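Local coordinates for protein SPD1 nuclease (Streptococcus pyogenes, PDB 2XGR) that hydrolyses DNA outside the cell as a prophage-encoded endonuclease, probably metal-dependent like other members of the His-Me finger group, at residues A[37-42]-A[212-217]; A[115-120]-A[139-144]; A[189-194]-A[242-247]; A[198-203]-A[227-232]. All coordinates share one frame; numbering follows the deposited sequence.

Overall arrangement
Contacts 1 and 4 belong to the same antiparallel sheet. Contact 4 is buried near the chain's centre and pairs strands 196-204 and 228-233. Contact 1 joins strands 39-46 and 209-214 farther out; the centres of contacts 1 and 4 are about 12 Å apart. Both rest on backbone bonds, but contact 4 adds an aromatic and aliphatic core, whereas much of contact 1 is exposed. Contacts 2 and 3 lie on the other side of the chain's centre from contact 1 and touch each other, with centres about 11 Å apart. Contact 2 joins a small two-stranded sheet to the start of a helix, using one direct bond and a water. Contact 3 joins two irregular loops through a shared carbonyl and a tyrosine.

Contact 1 of 4, residues A[37-42]-A[212-217]; sequences NVSHAN and TIRLNS
Val38 and Leu215 meet just beyond an antiparallel strand pair, 39-42 against 212-214, in the nuclease's larger sheet. Their side chains cross at a slant, with Val38 CG1 4.0 Å from Leu215 CD2. Val38 holds CG1 anti to its own backbone N (chi1 168°), which turns that methyl to the leucine. Both residues also touch Arg166 of helix 160-173, so the helix covers this side. On the outer side, Asn37 and Asn216 approach with their amide planes 53° apart. The side chains touch at Asn37 CB and Asn216 CG, 3.6 Å, and Asn37 O lies 3.5 Å from Asn216 CB. Ser39 and Arg214 form a hydrogen-bonded pair. Their side chains share one face of the sheet, where Ser39 OG lies 3.8 Å from Arg214 CB. Ala41 and Thr212 form the next such pair. The Thr212 hydroxyl is hydrogen-bonded to Gly226 O. Between the two hydrogen-bonded pairs, His40 and Ile213 are a non-hydrogen-bonded pair on the other face. The His40 ring leads away from Ile213 and meets His174 edge-to-face, and Trp170 near a right angle. His40 stays close through its backbone: its CA directs a C-H at Thr212 O, 3.0 Å away.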
loop_
_atom_site.group_PDB
_atom_site.type_symbol
_atom_site.label_atom_id
_atom_site.label_comp_id
_atom_site.label_asym_id
_atom_site.label_seq_id
_atom_site.Cartn_x
_atom_site.Cartn_y
_atom_site.Cartn_z
ATOM N N ASN A 37 14.943 -12.425 -2.367
ATOM C CA ASN A 37 15.519 -11.213 -1.796
ATOM C C ASN A 37 14.494 -10.358 -1.099
ATOM O O ASN A 37 14.619 -9.119 -1.039
ATOM C CB ASN A 37 16.278 -10.424 -2.870
ATOM C CG ASN A 37 17.466 -11.214 -3.406
ATOM O OD1 ASN A 37 17.655 -11.310 -4.620
ATOM N ND2 ASN A 37 18.201 -11.850 -2.509
ATOM N N VAL A 38 13.523 -11.009 -0.502
ATOM C CA VAL A 38 12.652 -10.325 0.452
ATOM C C VAL A 38 13.113 -10.673 1.868
ATOM O O VAL A 38 13.235 -11.847 2.215
ATOM C CB VAL A 38 11.168 -10.660 0.209
ATOM C CG1 VAL A 38 10.306 -10.180 1.394
ATOM C CG2 VAL A 38 10.720 -10.085 -1.145
ATOM N N SER A 39 13.424 -9.672 2.675
ATOM C CA SER A 39 14.048 -9.967 3.975
ATOM C C SER A 39 13.683 -8.845 4.924
ATOM O O SER A 39 13.012 -7.869 4.516
ATOM C CB SER A 39 15.607 -10.034 3.774
ATOM O OG SER A 39 16.118 -8.714 3.427
ATOM N N HIS A 40 14.183 -8.916 6.160
ATOM C CA HIS A 40 14.068 -7.767 7.075
ATOM C C HIS A 40 15.314 -7.756 7.935
ATOM O O HIS A 40 15.965 -8.789 8.037
ATOM C CB HIS A 40 12.818 -7.885 7.982
ATOM C CG HIS A 40 12.827 -9.027 8.944
ATOM N ND1 HIS A 40 13.342 -8.937 10.226
ATOM C CD2 HIS A 40 12.255 -10.249 8.864
ATOM C CE1 HIS A 40 13.149 -10.087 10.865
ATOM N NE2 HIS A 40 12.523 -10.908 10.040
ATOM N N ALA A 41 15.547 -6.642 8.612
ATOM C CA ALA A 41 16.593 -6.548 9.606
ATOM C C ALA A 41 16.004 -5.912 10.857
ATOM O O ALA A 41 15.221 -4.918 10.790
ATOM C CB ALA A 41 17.762 -5.707 8.997
ATOM N N ASN A 42 16.361 -6.426 12.039
ATOM C CA ASN A 42 15.919 -5.732 13.249
ATOM C C ASN A 42 16.662 -4.418 13.464
ATOM O O ASN A 42 17.867 -4.422 13.612
ATOM C CB ASN A 42 16.080 -6.626 14.501
ATOM C CG ASN A 42 15.205 -6.172 15.676
ATOM O OD1 ASN A 42 14.849 -4.992 15.836
ATOM N ND2 ASN A 42 14.792 -7.157 16.494
ATOM N N THR A 212 13.099 -3.388 9.559
ATOM C CA THR A 212 13.102 -2.765 8.226
ATOM C C THR A 212 12.919 -3.850 7.213
ATOM O O THR A 212 13.679 -4.782 7.175
ATOM C CB THR A 212 14.390 -1.963 7.913
ATOM O OG1 THR A 212 14.515 -0.996 8.891
ATOM C CG2 THR A 212 14.199 -1.195 6.625
ATOM N N ILE A 213 11.872 -3.712 6.367
ATOM C CA ILE A 213 11.548 -4.775 5.418
ATOM C C ILE A 213 12.084 -4.390 4.029
ATOM O O ILE A 213 11.870 -3.268 3.576
ATOM C CB ILE A 213 10.007 -4.922 5.320
ATOM C CG1 ILE A 213 9.451 -5.531 6.614
ATOM C CG2 ILE A 213 9.678 -5.915 4.106
ATOM C CD1 ILE A 213 7.891 -5.434 6.851
ATOM N N ARG A 214 12.785 -5.318 3.360
ATOM C CA ARG A 214 13.328 -5.043 2.023
ATOM C C ARG A 214 12.627 -5.900 1.000
ATOM O O ARG A 214 12.518 -7.098 1.166
ATOM C CB ARG A 214 14.859 -5.380 1.987
ATOM C CG ARG A 214 15.614 -4.746 3.192
ATOM C CD ARG A 214 16.530 -3.548 2.922
ATOM N NE ARG A 214 17.311 -3.320 4.153
ATOM C CZ ARG A 214 17.333 -2.188 4.859
ATOM N NH1 ARG A 214 16.707 -1.107 4.406
ATOM N NH2 ARG A 214 18.012 -2.133 6.012
ATOM N N LEU A 215 11.994 -5.222 0.061
ATOM C CA LEU A 215 11.274 -5.898 -1.007
ATOM C C LEU A 215 12.028 -5.952 -2.333
ATOM O O LEU A 215 11.476 -6.482 -3.318
ATOM C CB LEU A 215 9.914 -5.230 -1.208
ATOM C CG LEU A 215 9.089 -5.107 0.092
ATOM C CD1 LEU A 215 7.680 -4.517 -0.264
ATOM C CD2 LEU A 215 8.957 -6.462 0.744
ATOM N N ASN A 216 13.306 -5.566 -2.310
ATOM C CA ASN A 216 14.203 -5.652 -3.478
ATOM C C ASN A 216 13.869 -4.756 -4.671
ATOM O O ASN A 216 14.118 -5.090 -5.819
ATOM C CB ASN A 216 14.440 -7.123 -3.912
ATOM C CG ASN A 216 15.789 -7.283 -4.551
ATOM O OD1 ASN A 216 16.779 -6.824 -3.957
ATOM N ND2 ASN A 216 15.866 -7.978 -5.733
ATOM N N SER A 217 13.283 -3.582 -4.407
ATOM C CA SER A 217 12.998 -2.658 -5.479
ATOM C C SER A 217 14.010 -1.490 -5.379
ATOM O O SER A 217 14.213 -0.976 -4.264
ATOM C CB SER A 217 11.583 -2.142 -5.183
ATOM O OG SER A 217 11.377 -0.941 -5.748
#

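Contact 2 of 4, residues A[115-120]-A[139-144]; sequences WVMNRG and AMTAWL
Ala139 faces Arg119 across the two-stranded antiparallel sheet of 119-121 and 137-139. In this family such a strand pair, followed by a helix, makes the beta-beta-alpha metal finger, and the Asn-Arg-Gly run at 118-120 is consistent with the family's DRGH signature. Ala139 and Arg119 form an antiparallel non-hydrogen-bonded pair, their CA atoms 4.2 Å apart. Their side chains diverge, although Arg119 CG still lies 4.0 Å from Ala139 N.

Met140 gives the one direct hydrogen bond. Its N reaches Asn118 O at 3.0 Å, nearly straight (166°) and in the carbonyl plane. A water extends the link, taking the N-H of Asn118 and donating to Met140 O. The Met140 side chain runs out with CG anti to its backbone N (chi1 -168°). It passes along Gly120, where there is no side chain, and SD sits 4.0 Å from Gly120 CA. Met160 of helix 160-173 touches the same side chain.

Thr141 turns the chain into helix 142-146. It is the N-cap, and its OG1 accepts from Leu144 N at 2.9 Å. The same OG1 is also hydrogen-bonded to Ser235 O. The other branch of Thr141, CG2, meets the end of Met117, and Leu241 touches both of these side chains from strand 240-242. Met117 bends at its last torsion and lays its methyl against the backbone where Met140 joins Thr141. Met117 CE is 3.5 Å from Met140 C and 4.0 Å from Thr141 CG2.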
loop_
_atom_site.group_PDB
_atom_site.type_symbol
_atom_site.label_atom_id
_atom_site.label_comp_id
_atom_site.label_asym_id
_atom_site.label_seq_id
_atom_site.Cartn_x
_atom_site.Cartn_y
_atom_site.Cartn_z
ATOM N N TRP A 115 -12.128 6.980 -21.712
ATOM C CA TRP A 115 -13.052 6.455 -20.715
ATOM C C TRP A 115 -12.881 7.089 -19.310
ATOM O O TRP A 115 -11.939 7.841 -19.066
ATOM C CB TRP A 115 -12.888 4.923 -20.615
ATOM C CG TRP A 115 -11.483 4.532 -20.246
ATOM C CD1 TRP A 115 -11.019 4.196 -18.993
ATOM C CD2 TRP A 115 -10.339 4.512 -21.118
ATOM N NE1 TRP A 115 -9.660 3.937 -19.047
ATOM C CE2 TRP A 115 -9.222 4.114 -20.338
ATOM C CE3 TRP A 115 -10.155 4.759 -22.491
ATOM C CZ2 TRP A 115 -7.937 3.958 -20.890
ATOM C CZ3 TRP A 115 -8.872 4.621 -23.036
ATOM C CH2 TRP A 115 -7.782 4.221 -22.234
ATOM N N VAL A 116 -13.801 6.749 -18.414
ATOM C CA VAL A 116 -13.755 7.120 -17.006
ATOM C C VAL A 116 -12.812 6.157 -16.257
ATOM O O VAL A 116 -12.934 4.927 -16.393
ATOM C CB VAL A 116 -15.150 7.006 -16.371
ATOM C CG1 VAL A 116 -15.087 7.382 -14.903
ATOM C CG2 VAL A 116 -16.186 7.885 -17.147
ATOM N N MET A 117 -11.853 6.703 -15.512
ATOM C CA MET A 117 -10.903 5.839 -14.790
ATOM C C MET A 117 -11.616 4.998 -13.737
ATOM O O MET A 117 -12.640 5.409 -13.181
ATOM C CB MET A 117 -9.852 6.709 -14.134
ATOM C CG MET A 117 -8.813 7.296 -15.107
ATOM S SD MET A 117 -7.714 8.307 -14.053
ATOM C CE MET A 117 -6.652 7.000 -13.324
ATOM N N ASN A 118 -11.074 3.799 -13.466
ATOM C CA ASN A 118 -11.666 2.906 -12.491
ATOM C C ASN A 118 -10.968 3.275 -11.186
ATOM O O ASN A 118 -9.930 3.928 -11.248
ATOM C CB ASN A 118 -11.280 1.451 -12.840
ATOM C CG ASN A 118 -11.981 0.943 -14.099
ATOM O OD1 ASN A 118 -11.333 0.631 -15.115
ATOM N ND2 ASN A 118 -13.298 0.974 -14.074
ATOM N N ARG A 119 -11.485 2.780 -10.073
ATOM C CA ARG A 119 -10.911 3.038 -8.740
ATOM C C ARG A 119 -10.198 1.785 -8.167
ATOM O O ARG A 119 -10.671 0.657 -8.300
ATOM C CB ARG A 119 -12.019 3.476 -7.804
ATOM C CG ARG A 119 -12.524 4.941 -8.075
ATOM C CD ARG A 119 -13.407 5.414 -6.933
ATOM N NE ARG A 119 -14.572 4.563 -6.752
ATOM C CZ ARG A 119 -15.348 4.550 -5.660
ATOM N NH1 ARG A 119 -15.095 5.338 -4.605
ATOM N NH2 ARG A 119 -16.410 3.740 -5.624
ATOM N N GLY A 120 -9.023 2.014 -7.611
ATOM C CA GLY A 120 -8.242 0.938 -7.017
ATOM C C GLY A 120 -8.079 1.172 -5.525
ATOM O O GLY A 120 -8.268 2.310 -4.971
ATOM N N ALA A 139 -9.090 6.889 -7.906
ATOM C CA ALA A 139 -8.956 6.655 -9.310
ATOM C C ALA A 139 -7.528 6.220 -9.589
ATOM O O ALA A 139 -6.590 6.924 -9.216
ATOM C CB ALA A 139 -9.230 7.972 -10.045
ATOM N N MET A 140 -7.331 5.103 -10.292
ATOM C CA MET A 140 -6.025 4.538 -10.423
ATOM C C MET A 140 -5.895 3.903 -11.815
ATOM O O MET A 140 -6.859 3.246 -12.278
ATOM C CB MET A 140 -5.886 3.420 -9.334
ATOM C CG MET A 140 -4.511 2.974 -9.195
ATOM S SD MET A 140 -4.414 1.758 -7.831
ATOM C CE MET A 140 -4.554 2.782 -6.359
ATOM N N THR A 141 -4.736 4.062 -12.443
ATOM C CA THR A 141 -4.426 3.285 -13.650
ATOM C C THR A 141 -4.288 1.799 -13.354
ATOM O O THR A 141 -3.920 1.398 -12.253
ATOM C CB THR A 141 -3.179 3.750 -14.395
ATOM O OG1 THR A 141 -1.999 3.508 -13.624
ATOM C CG2 THR A 141 -3.295 5.303 -14.768
ATOM N N ALA A 142 -4.616 0.978 -14.360
ATOM C CA ALA A 142 -4.385 -0.491 -14.229
ATOM C C ALA A 142 -2.907 -0.781 -14.066
ATOM O O ALA A 142 -2.537 -1.614 -13.237
ATOM C CB ALA A 142 -4.946 -1.194 -15.552
ATOM N N TRP A 143 -2.049 -0.001 -14.745
ATOM C CA TRP A 143 -0.612 -0.076 -14.600
ATOM C C TRP A 143 -0.201 0.094 -13.124
ATOM O O TRP A 143 0.547 -0.748 -12.583
ATOM C CB TRP A 143 0.088 1.002 -15.516
ATOM C CG TRP A 143 1.561 0.922 -15.564
ATOM C CD1 TRP A 143 2.444 1.745 -14.920
ATOM C CD2 TRP A 143 2.346 0.043 -16.359
ATOM N NE1 TRP A 143 3.734 1.380 -15.209
ATOM C CE2 TRP A 143 3.706 0.355 -16.113
ATOM C CE3 TRP A 143 2.034 -0.956 -17.293
ATOM C CZ2 TRP A 143 4.751 -0.308 -16.749
ATOM C CZ3 TRP A 143 3.082 -1.599 -17.932
ATOM C CH2 TRP A 143 4.409 -1.304 -17.626
ATOM N N LEU A 144 -0.701 1.142 -12.473
ATOM C CA LEU A 144 -0.334 1.375 -11.051
ATOM C C LEU A 144 -0.925 0.257 -10.173
ATOM O O LEU A 144 -0.307 -0.214 -9.220
ATOM C CB LEU A 144 -0.869 2.724 -10.580
ATOM C CG LEU A 144 -0.608 2.980 -9.085
ATOM C CD1 LEU A 144 0.843 2.801 -8.674
ATOM C CD2 LEU A 144 -1.089 4.410 -8.783
HETATM O O HOH W 1 -8.493 2.869 -14.357
#

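Contact 3 of 4, residues A[189-194]-A[242-247]; sequences GNEVVP and DYLNGT
A G1 beta bulge closes the hairpin of strands 240-242 and 247-249, and its turn packs through Tyr243 against the loop 189-194. Gly246 and Thr247 both face Asp242 in the bulge. Tyr243 O is the polar centre of the contact and takes two backbone N-H groups. Val193 N lies 3.1 Å from Tyr243 O, in the carbonyl plane and fairly straight (162°). Val192 N is 2.9 Å from Tyr243 O, but that bond is bent and weak. Two side chains flank the tyrosine, both oblique to its ring. Val193 crosses it at about a right angle, with Val193 CG1 3.6 Å from Tyr243 CD1. The Glu191 carboxylate is turned 30° from the ring plane. Its OE1 lies 3.3 Å from Tyr243 CB. That oxygen is in a salt bridge with Arg195, which also makes a cation-pi contact with the ring, and Tyr243 OH is hydrogen-bonded to Asn234 O. The other methyl of Val193, CG2, packs on Gly246 CA at 3.5 Å. Toward the outer side, Leu244 holds CG anti to its backbone N (chi1 -169°). This carries Leu244 CD1 to 3.7 Å from Asn190 O.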
loop_
_atom_site.group_PDB
_atom_site.type_symbol
_atom_site.label_atom_id
_atom_site.label_comp_id
_atom_site.label_asym_id
_atom_site.label_seq_id
_atom_site.Cartn_x
_atom_site.Cartn_y
_atom_site.Cartn_z
ATOM N N GLY A 189 -3.688 20.379 -6.003
ATOM C CA GLY A 189 -4.831 21.315 -6.216
ATOM C C GLY A 189 -6.194 20.658 -6.120
ATOM O O GLY A 189 -6.474 19.966 -5.135
ATOM N N ASN A 190 -7.078 20.901 -7.101
ATOM C CA ASN A 190 -8.429 20.324 -7.134
ATOM C C ASN A 190 -8.552 18.926 -7.784
ATOM O O ASN A 190 -9.659 18.442 -7.973
ATOM C CB ASN A 190 -9.345 21.254 -7.957
ATOM C CG ASN A 190 -9.477 22.608 -7.325
ATOM O OD1 ASN A 190 -9.624 22.709 -6.111
ATOM N ND2 ASN A 190 -9.350 23.662 -8.133
ATOM N N GLU A 191 -7.427 18.338 -8.188
ATOM C CA GLU A 191 -7.461 17.126 -8.987
ATOM C C GLU A 191 -8.053 15.994 -8.142
ATOM O O GLU A 191 -7.652 15.807 -6.982
ATOM C CB GLU A 191 -6.042 16.768 -9.443
ATOM C CG GLU A 191 -5.441 17.803 -10.445
ATOM C CD GLU A 191 -4.022 17.566 -10.732
ATOM O OE1 GLU A 191 -3.448 16.497 -10.339
ATOM O OE2 GLU A 191 -3.412 18.386 -11.435
ATOM N N VAL A 192 -8.920 15.194 -8.779
ATOM C CA VAL A 192 -9.570 14.132 -8.024
ATOM C C VAL A 192 -8.748 12.835 -8.162
ATOM O O VAL A 192 -8.992 11.906 -7.399
ATOM C CB VAL A 192 -11.054 13.899 -8.426
ATOM C CG1 VAL A 192 -11.877 15.178 -8.200
ATOM C CG2 VAL A 192 -11.145 13.445 -9.849
ATOM N N VAL A 193 -7.832 12.769 -9.134
ATOM C CA VAL A 193 -6.974 11.596 -9.349
ATOM C C VAL A 193 -5.658 11.952 -8.702
ATOM O O VAL A 193 -4.992 12.944 -9.078
ATOM C CB VAL A 193 -6.724 11.381 -10.905
ATOM C CG1 VAL A 193 -5.828 10.104 -11.186
ATOM C CG2 VAL A 193 -8.002 11.287 -11.628
ATOM N N PRO A 194 -5.172 11.118 -7.739
ATOM C CA PRO A 194 -3.816 11.442 -7.238
ATOM C C PRO A 194 -2.739 11.266 -8.278
ATOM O O PRO A 194 -2.776 10.334 -9.030
ATOM C CB PRO A 194 -3.582 10.418 -6.068
ATOM C CG PRO A 194 -4.511 9.236 -6.424
ATOM C CD PRO A 194 -5.672 9.804 -7.300
ATOM N N ASP A 242 -6.485 12.751 -17.530
ATOM C CA ASP A 242 -7.073 13.969 -16.973
ATOM C C ASP A 242 -7.241 13.777 -15.454
ATOM O O ASP A 242 -8.278 13.245 -14.959
ATOM C CB ASP A 242 -8.404 14.288 -17.648
ATOM C CG ASP A 242 -9.147 15.504 -16.995
ATOM O OD1 ASP A 242 -8.533 16.143 -16.102
ATOM O OD2 ASP A 242 -10.320 15.796 -17.386
ATOM N N TYR A 243 -6.258 14.343 -14.747
ATOM C CA TYR A 243 -6.185 14.258 -13.240
ATOM C C TYR A 243 -7.268 15.054 -12.577
ATOM O O TYR A 243 -7.745 14.766 -11.443
ATOM C CB TYR A 243 -4.797 14.571 -12.655
ATOM C CG TYR A 243 -3.710 13.642 -13.078
ATOM C CD1 TYR A 243 -3.396 12.493 -12.301
ATOM C CD2 TYR A 243 -2.963 13.870 -14.230
ATOM C CE1 TYR A 243 -2.469 11.603 -12.717
ATOM C CE2 TYR A 243 -1.935 12.970 -14.625
ATOM C CZ TYR A 243 -1.741 11.805 -13.863
ATOM O OH TYR A 243 -0.732 10.940 -14.203
ATOM N N LEU A 244 -7.768 16.055 -13.321
ATOM C CA LEU A 244 -8.803 16.839 -12.784
ATOM C C LEU A 244 -10.175 16.197 -12.828
ATOM O O LEU A 244 -10.965 16.330 -11.885
ATOM C CB LEU A 244 -8.763 18.232 -13.434
ATOM C CG LEU A 244 -9.583 19.373 -12.900
ATOM C CD1 LEU A 244 -9.319 19.595 -11.450
ATOM C CD2 LEU A 244 -9.168 20.619 -13.678
ATOM N N ASN A 245 -10.494 15.491 -13.920
ATOM C CA ASN A 245 -11.839 15.006 -14.119
ATOM C C ASN A 245 -11.920 13.490 -14.005
ATOM O O ASN A 245 -13.009 12.926 -13.871
ATOM C CB ASN A 245 -12.377 15.502 -15.477
ATOM C CG ASN A 245 -12.474 17.062 -15.533
ATOM O OD1 ASN A 245 -13.281 17.648 -14.795
ATOM N ND2 ASN A 245 -11.619 17.722 -16.348
ATOM N N GLY A 246 -10.758 12.835 -14.039
ATOM C CA GLY A 246 -10.726 11.399 -13.776
ATOM C C GLY A 246 -11.084 10.606 -15.031
ATOM O O GLY A 246 -11.882 9.684 -14.969
ATOM N N THR A 247 -10.455 10.929 -16.153
ATOM C CA THR A 247 -10.715 10.174 -17.373
ATOM C C THR A 247 -9.396 9.934 -18.072
ATOM O O THR A 247 -8.379 10.568 -17.763
ATOM C CB THR A 247 -11.713 10.961 -18.333
ATOM O OG1 THR A 247 -11.107 12.188 -18.727
ATOM C CG2 THR A 247 -13.044 11.273 -17.654
#

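Contact 4 of 4, residues A[198-203]-A[227-232]; sequences ELQYVG and VTTVIL
Strands 198-203 and 228-232 pair antiparallel in the interior, and Tyr201 and Thr228 meet side chain to side chain on one face. Thr228 CB sits over the Tyr201 ring in a CH-pi contact, 4.1 Å from the ring centroid and 27° off the normal. Thr228 CG2 reaches on to the end of the ring, 3.6 Å from Tyr201 OH. The tyrosine has CG between its backbone N and carbonyl carbon (chi1 48°), which leans the ring across to the neighbouring strand. Val230 CG2 also touches the phenol oxygen, at 3.6 Å. That hydroxyl is hydrogen-bonded to Glu220. A water joins Tyr201 O to Thr228 OG1.

The pair belongs to the branched antiparallel sheet of this His-Me finger nuclease. Strand 196-204 also binds strand 178-186, and helix 160-173 covers the face bearing Leu199, Tyr201 and Val230. Four backbone bonds hold the two strands, two between Leu199 and Val230 and two between Tyr201 and Thr228. Leu199 N reaches Val230 O at 2.8 Å. On this same face, Leu199 CD1 meets Leu232 CD1 at 3.9 Å, and Met160 touches both leucines.

On the other face, Gln200 crosses Val227 at a slant, and Gln200 CG lies 3.5 Å from Val227 CG1. Gln200 NE2 is hydrogen-bonded to Lys52 O. Gln200 OE1 accepts from a second water, 2.7 Å away, which also lies 2.6 Å from Thr229 OG1.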
loop_
_atom_site.group_PDB
_atom_site.type_symbol
_atom_site.label_atom_id
_atom_site.label_comp_id
_atom_site.label_asym_id
_atom_site.label_seq_id
_atom_site.Cartn_x
_atom_site.Cartn_y
_atom_site.Cartn_z
ATOM N N GLU A 198 1.859 6.962 -2.113
ATOM C CA GLU A 198 2.989 6.673 -1.228
ATOM C C GLU A 198 2.687 5.397 -0.440
ATOM O O GLU A 198 1.684 5.386 0.294
ATOM C CB GLU A 198 3.096 7.806 -0.194
ATOM C CG GLU A 198 4.241 7.631 0.748
ATOM C CD GLU A 198 4.223 8.585 1.941
ATOM O OE1 GLU A 198 4.931 9.613 1.840
ATOM O OE2 GLU A 198 3.589 8.288 3.000
ATOM N N LEU A 199 3.530 4.348 -0.560
ATOM C CA LEU A 199 3.409 3.179 0.242
ATOM C C LEU A 199 4.447 3.262 1.342
ATOM O O LEU A 199 5.625 3.393 1.049
ATOM C CB LEU A 199 3.782 1.918 -0.628
ATOM C CG LEU A 199 2.726 1.506 -1.679
ATOM C CD1 LEU A 199 2.681 2.513 -2.873
ATOM C CD2 LEU A 199 3.075 0.099 -2.208
ATOM N N GLN A 200 4.045 3.044 2.600
ATOM C CA GLN A 200 4.964 3.174 3.749
ATOM C C GLN A 200 4.854 1.908 4.599
ATOM O O GLN A 200 3.747 1.508 4.991
ATOM C CB GLN A 200 4.520 4.367 4.654
ATOM C CG GLN A 200 5.424 4.552 5.846
ATOM C CD GLN A 200 4.797 5.517 6.797
ATOM O OE1 GLN A 200 4.841 6.732 6.561
ATOM N NE2 GLN A 200 4.046 4.982 7.792
ATOM N N TYR A 201 5.963 1.217 4.827
ATOM C CA TYR A 201 5.835 -0.040 5.542
ATOM C C TYR A 201 7.022 -0.322 6.448
ATOM O O TYR A 201 8.176 0.088 6.170
ATOM C CB TYR A 201 5.626 -1.253 4.560
ATOM C CG TYR A 201 6.594 -1.272 3.399
ATOM C CD1 TYR A 201 7.856 -1.860 3.516
ATOM C CD2 TYR A 201 6.238 -0.681 2.169
ATOM C CE1 TYR A 201 8.732 -1.933 2.376
ATOM C CE2 TYR A 201 7.153 -0.749 1.058
ATOM C CZ TYR A 201 8.354 -1.413 1.185
ATOM O OH TYR A 201 9.197 -1.439 0.081
ATOM N N VAL A 202 6.725 -1.024 7.536
ATOM C CA VAL A 202 7.792 -1.477 8.454
ATOM C C VAL A 202 7.202 -2.656 9.203
ATOM O O VAL A 202 5.948 -2.758 9.297
ATOM C CB VAL A 202 8.212 -0.387 9.394
ATOM C CG1 VAL A 202 7.027 -0.026 10.366
ATOM C CG2 VAL A 202 9.518 -0.775 10.249
ATOM N N GLY A 203 8.059 -3.553 9.699
ATOM C CA GLY A 203 7.554 -4.706 10.487
ATOM C C GLY A 203 7.707 -4.376 11.981
ATOM O O GLY A 203 8.440 -3.438 12.362
ATOM N N VAL A 227 11.845 2.920 8.643
ATOM C CA VAL A 227 10.512 2.825 7.988
ATOM C C VAL A 227 10.746 3.112 6.499
ATOM O O VAL A 227 11.449 4.060 6.146
ATOM C CB VAL A 227 9.598 3.888 8.587
ATOM C CG1 VAL A 227 8.175 3.887 7.844
ATOM C CG2 VAL A 227 9.466 3.584 10.091
ATOM N N THR A 228 10.168 2.279 5.618
ATOM C CA THR A 228 10.410 2.375 4.163
ATOM C C THR A 228 9.246 3.025 3.464
ATOM O O THR A 228 8.114 2.781 3.852
ATOM C CB THR A 228 10.591 0.984 3.572
ATOM O OG1 THR A 228 11.732 0.370 4.170
ATOM C CG2 THR A 228 10.903 1.013 2.053
ATOM N N THR A 229 9.550 3.949 2.555
ATOM C CA THR A 229 8.511 4.580 1.748
ATOM C C THR A 229 8.855 4.385 0.285
ATOM O O THR A 229 10.000 4.582 -0.111
ATOM C CB THR A 229 8.445 6.079 2.074
ATOM O OG1 THR A 229 8.229 6.252 3.486
ATOM C CG2 THR A 229 7.267 6.817 1.296
ATOM N N VAL A 230 7.838 4.058 -0.514
ATOM C CA VAL A 230 7.970 3.887 -1.971
ATOM C C VAL A 230 6.963 4.858 -2.584
ATOM O O VAL A 230 5.781 4.888 -2.143
ATOM C CB VAL A 230 7.583 2.396 -2.336
ATOM C CG1 VAL A 230 7.424 2.346 -3.842
ATOM C CG2 VAL A 230 8.723 1.490 -1.884
ATOM N N ILE A 231 7.389 5.696 -3.543
ATOM C CA ILE A 231 6.433 6.628 -4.189
ATOM C C ILE A 231 6.211 6.150 -5.620
ATOM O O ILE A 231 7.167 6.023 -6.407
ATOM C CB ILE A 231 6.979 8.120 -4.209
ATOM C CG1 ILE A 231 7.168 8.606 -2.782
ATOM C CG2 ILE A 231 6.018 9.051 -5.039
ATOM C CD1 ILE A 231 7.915 9.958 -2.655
ATOM N N LEU A 232 4.977 5.791 -5.931
ATOM C CA LEU A 232 4.649 5.325 -7.273
ATOM C C LEU A 232 3.840 6.340 -8.019
ATOM O O LEU A 232 2.984 7.025 -7.434
ATOM C CB LEU A 232 3.834 4.005 -7.197
ATOM C CG LEU A 232 4.560 2.860 -6.508
ATOM C CD1 LEU A 232 3.661 1.555 -6.490
ATOM C CD2 LEU A 232 5.838 2.557 -7.258
HETATM O O HOH W 2 6.617 7.775 4.781
HETATM O O HOH W 3 10.760 -0.882 6.526
#